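Purine nucleosidase, (IunH-1) (Sulfolobus solfataricus, PDB 3T8J) is a nucleosidase-family protein with a largely parallel beta-sheet flanked by helices, and holds a bound sodium ion. Local coordinates at residues A11-L16 and H236-T241; T32-N37 and A120-T125. All blocks are in the same frame, centred on the assembly; numbering follows the deposited sequence.

Interaction 1: A11-L16 and H236-T241. With NA (sodium ion), chain B.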
# COMPACT_ATOMS: atom_id res chain seq x y z
N ALA A 11 20.05 -2.43 -25.97
CA ALA A 11 19.41 -3.30 -26.97
C ALA A 11 19.34 -2.50 -28.30
O ALA A 11 20.00 -1.44 -28.45
CB ALA A 11 18.02 -3.75 -26.46
N GLU A 12 18.58 -2.97 -29.27
CA GLU A 12 18.58 -2.38 -30.61
C GLU A 12 18.37 -0.86 -30.68
O GLU A 12 19.13 -0.15 -31.33
CB GLU A 12 17.61 -3.14 -31.54
CG GLU A 12 16.08 -2.90 -31.30
CD GLU A 12 15.59 -3.24 -29.90
OE1 GLU A 12 15.47 -4.46 -29.61
OE2 GLU A 12 15.33 -2.30 -29.10
N ASP A 13 17.37 -0.36 -29.96
CA ASP A 13 17.02 1.05 -30.09
C ASP A 13 18.01 1.94 -29.33
O ASP A 13 18.11 3.15 -29.64
CB ASP A 13 15.57 1.32 -29.64
CG ASP A 13 14.81 2.23 -30.60
OD1 ASP A 13 14.96 2.11 -31.84
OD2 ASP A 13 14.01 3.06 -30.13
N ASP A 14 18.76 1.38 -28.37
CA ASP A 14 19.86 2.11 -27.70
C ASP A 14 21.01 2.30 -28.69
O ASP A 14 21.61 3.36 -28.77
CB ASP A 14 20.39 1.37 -26.46
CG ASP A 14 19.32 1.06 -25.43
OD1 ASP A 14 19.20 1.85 -24.45
OD2 ASP A 14 18.58 0.04 -25.58
N VAL A 15 21.38 1.21 -29.38
CA VAL A 15 22.41 1.30 -30.43
C VAL A 15 22.04 2.33 -31.49
O VAL A 15 22.85 3.21 -31.84
CB VAL A 15 22.68 -0.08 -31.08
CG1 VAL A 15 23.67 0.08 -32.30
CG2 VAL A 15 23.25 -1.03 -30.03
N LEU A 16 20.80 2.28 -31.98
CA LEU A 16 20.39 3.26 -32.99
C LEU A 16 20.38 4.70 -32.47
O LEU A 16 20.72 5.62 -33.20
CB LEU A 16 19.04 2.89 -33.60
CG LEU A 16 18.80 3.45 -35.00
CD1 LEU A 16 19.61 2.67 -36.04
CD2 LEU A 16 17.32 3.44 -35.36
N HIS A 236 9.82 2.76 -32.13
CA HIS A 236 11.14 3.37 -31.93
C HIS A 236 11.11 4.27 -30.67
O HIS A 236 11.25 5.49 -30.75
CB HIS A 236 11.53 4.21 -33.15
CG HIS A 236 12.26 3.46 -34.23
ND1 HIS A 236 13.44 2.78 -33.99
CD2 HIS A 236 12.03 3.37 -35.56
CE1 HIS A 236 13.88 2.26 -35.13
NE2 HIS A 236 13.04 2.60 -36.10
N PRO A 237 10.91 3.66 -29.49
CA PRO A 237 10.78 4.48 -28.28
C PRO A 237 11.99 5.37 -28.03
O PRO A 237 11.85 6.59 -27.76
CB PRO A 237 10.58 3.44 -27.16
CG PRO A 237 11.15 2.17 -27.69
CD PRO A 237 10.89 2.21 -29.19
N ASP A 238 13.19 4.79 -28.07
CA ASP A 238 14.42 5.54 -27.78
C ASP A 238 14.85 6.43 -28.94
O ASP A 238 15.28 7.56 -28.72
CB ASP A 238 15.53 4.55 -27.39
CG ASP A 238 15.10 3.62 -26.29
OD1 ASP A 238 14.31 4.03 -25.40
OD2 ASP A 238 15.53 2.44 -26.29
N ALA A 239 14.70 5.94 -30.16
CA ALA A 239 15.12 6.73 -31.31
C ALA A 239 14.25 7.97 -31.52
O ALA A 239 14.75 9.01 -31.93
CB ALA A 239 15.15 5.84 -32.59
N ILE A 240 12.95 7.88 -31.20
CA ILE A 240 12.09 9.06 -31.20
C ILE A 240 12.51 10.06 -30.13
O ILE A 240 12.58 11.28 -30.40
CB ILE A 240 10.60 8.67 -31.07
CG1 ILE A 240 10.09 8.05 -32.36
CG2 ILE A 240 9.74 9.92 -30.75
CD1 ILE A 240 8.68 7.38 -32.25
N THR A 241 12.80 9.57 -28.92
CA THR A 241 13.25 10.44 -27.84
C THR A 241 14.52 11.19 -28.27
O THR A 241 14.64 12.39 -28.09
CB THR A 241 13.53 9.64 -26.56
OG1 THR A 241 12.33 8.93 -26.18
CG2 THR A 241 14.00 10.55 -25.41
NA NA B . 17.41 1.95 -23.03
O HOH W 1 16.10 0.64 -24.49
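The carboxylate of D13 reaches from helix 12-23 to the first turn of helix 237-246, and its two oxygens divide the work. OD1 offers its syn lone pair to ND1 of H236, 2.7 Å away, in a nearly straight bond lying almost in the imidazole plane. The carboxylate and ring planes are 19° apart, nearly coplanar, and the same OD1 also bonds the hydroxyl of Y218. OD2 takes the N-H of A239 at 3.0 Å from well above the carboxylate plane, with a weaker bond from the N-H of D238. A chi1 of -135°, off the staggered positions, turns the carboxylate of D13 to meet both sets of donors. This is the tight half of the contact: a buried carboxylate held by several donors, at a helix start whose early N-H groups lack a preceding turn to bond. CD2 of L16 adds an apolar touch, 3.6 Å from CE1 of H236, while NE2 of H236 is bonded to Y214.

Toward the sodium ion the fit is looser. D14 and D238 do not bond each other, their OD2 atoms standing 3.9 Å apart, and water 1 fills the role of intermediary, 2.8 Å from OD2 of D14 and 2.6 Å from OD2 of D238. D14 binds the sodium through OD1 at 2.3 Å, while the N-H of A11 steadies its OD2. The arrangement is that of the N-terminal aspartate cluster (DxDxxxDD) of the nucleoside hydrolase family, in which D14 binds the metal and D13 ties two nearly parallel helix starts together.

Interaction 2: T32-N37 and A120-T125. With NA (sodium ion), chain B.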
# COMPACT_ATOMS: atom_id res chain seq x y z
N THR A 32 26.82 5.17 -20.40
CA THR A 32 26.66 4.57 -19.06
C THR A 32 25.70 3.38 -19.21
O THR A 32 24.79 3.43 -20.06
CB THR A 32 26.17 5.62 -18.02
OG1 THR A 32 24.98 6.27 -18.49
CG2 THR A 32 27.30 6.66 -17.74
N ILE A 33 25.95 2.28 -18.48
CA ILE A 33 25.15 1.05 -18.61
C ILE A 33 24.36 0.78 -17.35
O ILE A 33 24.91 0.87 -16.25
CB ILE A 33 26.06 -0.17 -18.91
CG1 ILE A 33 27.03 0.12 -20.07
CG2 ILE A 33 25.20 -1.42 -19.25
CD1 ILE A 33 26.35 0.36 -21.41
N VAL A 34 23.10 0.39 -17.53
CA VAL A 34 22.18 0.13 -16.42
C VAL A 34 21.42 -1.19 -16.66
O VAL A 34 21.21 -1.57 -17.82
CB VAL A 34 21.21 1.33 -16.23
CG1 VAL A 34 20.23 1.45 -17.40
CG2 VAL A 34 20.45 1.25 -14.87
N GLU A 35 20.97 -1.82 -15.60
CA GLU A 35 20.11 -3.02 -15.72
C GLU A 35 18.86 -2.71 -16.53
O GLU A 35 18.33 -1.56 -16.49
CB GLU A 35 19.73 -3.57 -14.32
CG GLU A 35 18.55 -2.90 -13.63
CD GLU A 35 18.84 -1.54 -12.99
OE1 GLU A 35 20.03 -1.22 -12.77
OE2 GLU A 35 17.84 -0.83 -12.67
N GLY A 36 18.33 -3.71 -17.22
CA GLY A 36 17.05 -3.58 -17.90
C GLY A 36 16.81 -4.69 -18.91
O GLY A 36 16.56 -5.82 -18.54
N ASN A 37 16.81 -4.31 -20.18
CA ASN A 37 16.32 -5.16 -21.26
C ASN A 37 16.89 -6.58 -21.29
O ASN A 37 16.14 -7.53 -21.49
CB ASN A 37 16.67 -4.53 -22.62
CG ASN A 37 15.77 -3.36 -23.00
OD1 ASN A 37 14.57 -3.34 -22.71
ND2 ASN A 37 16.35 -2.40 -23.71
N ALA A 120 18.27 9.76 -21.03
CA ALA A 120 17.80 8.71 -20.14
C ALA A 120 16.78 7.85 -20.88
O ALA A 120 15.56 8.01 -20.71
CB ALA A 120 17.16 9.34 -18.87
N ILE A 121 17.31 6.91 -21.67
CA ILE A 121 16.47 6.00 -22.47
C ILE A 121 16.33 4.61 -21.85
O ILE A 121 15.98 3.65 -22.53
CB ILE A 121 16.96 5.91 -23.95
CG1 ILE A 121 18.46 5.64 -24.05
CG2 ILE A 121 16.62 7.22 -24.69
CD1 ILE A 121 18.94 5.19 -25.47
N SER A 122 16.61 4.51 -20.56
CA SER A 122 16.69 3.26 -19.82
C SER A 122 16.17 3.44 -18.39
O SER A 122 15.87 4.58 -17.97
CB SER A 122 18.16 2.81 -19.80
OG SER A 122 18.71 2.85 -21.13
N PRO A 123 16.12 2.37 -17.59
CA PRO A 123 15.83 2.55 -16.16
C PRO A 123 16.76 3.61 -15.50
O PRO A 123 17.90 3.77 -15.91
CB PRO A 123 16.00 1.15 -15.58
CG PRO A 123 15.69 0.24 -16.73
CD PRO A 123 16.31 0.94 -17.90
N LEU A 124 16.26 4.32 -14.50
CA LEU A 124 16.89 5.55 -14.03
C LEU A 124 17.88 5.40 -12.85
O LEU A 124 18.32 6.37 -12.21
CB LEU A 124 15.79 6.57 -13.72
CG LEU A 124 15.04 7.12 -14.95
CD1 LEU A 124 13.72 7.85 -14.55
CD2 LEU A 124 15.87 8.09 -15.75
N THR A 125 18.28 4.16 -12.58
CA THR A 125 19.11 3.84 -11.42
C THR A 125 20.43 4.63 -11.35
O THR A 125 20.80 5.07 -10.27
CB THR A 125 19.35 2.30 -11.35
OG1 THR A 125 18.11 1.62 -11.61
CG2 THR A 125 19.87 1.93 -9.97
NA NA B . 17.41 1.95 -23.03
O HOH W 1 16.10 0.64 -24.49
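The flat carboxylate of E35 meets T125 through one oxygen, OE2, 2.7 Å from the hydroxyl OG1, whereas OE1 stays at 3.6 Å from that same OG1. The proton of T125 is contested, since D168 also hydrogen-bonds its hydroxyl. P123 contributes a puckered ring, and CG1 of V34 and the carbonyl oxygen of E35 approach it from the same side: the methyl group lies 4.0 Å from CD, and E35 O comes within 3.2 Å of CG. That oxygen is buried by the contact and has no hydrogen-bond partner. The glutamate chain is bent at chi2 (-78°), which carries its carboxylate across to T125.

V34 is the apolar wedge. Its two methyl groups straddle the carbonyl oxygen of P123: CG1 presses on CB of S122 at a tight 3.4 Å, and CG2 rests on CB of T125 at 3.8 Å.

The sodium ion lies on the other side of S122. CB of S122 faces V34, while its OG binds the sodium ion at 2.5 Å and also hydrogen-bonds the backbone oxygen of D7; the neighbouring carbonyl oxygen of I121 is a second ligand. N37, from the other segment, takes part at one remove, its ND2 donating to the metal-bound water 1. D9 and D14 complete the site. Strands 27-33 and 116-120 flank strand 3-8, and the segments described here run on from their C-terminal ends. Metal ligands drawn from loops and a helix start at the C-terminal ends of the parallel strands are characteristic of the nucleoside hydrolase fold.

How the interactions relate
From the N terminus, strand 3-8 leads into helix 12-23, whose first turn opens interaction 1; the chain then passes along strand 27-33 into the first half of interaction 2. Interaction 2 closes its loop at 120-125, after strand 116-120. Interaction 1 closes only at 236-241, on helix 237-246, so the smaller loop lies wholly within the larger and the two do not cross. One contact joins two helix starts, the other the loops that follow two strands of the central sheet, up to the start of helix 125-133. Their centres are 12 Å apart, and they meet at the sodium ion and water 1, with A11 packed against N37 and D14 against I121.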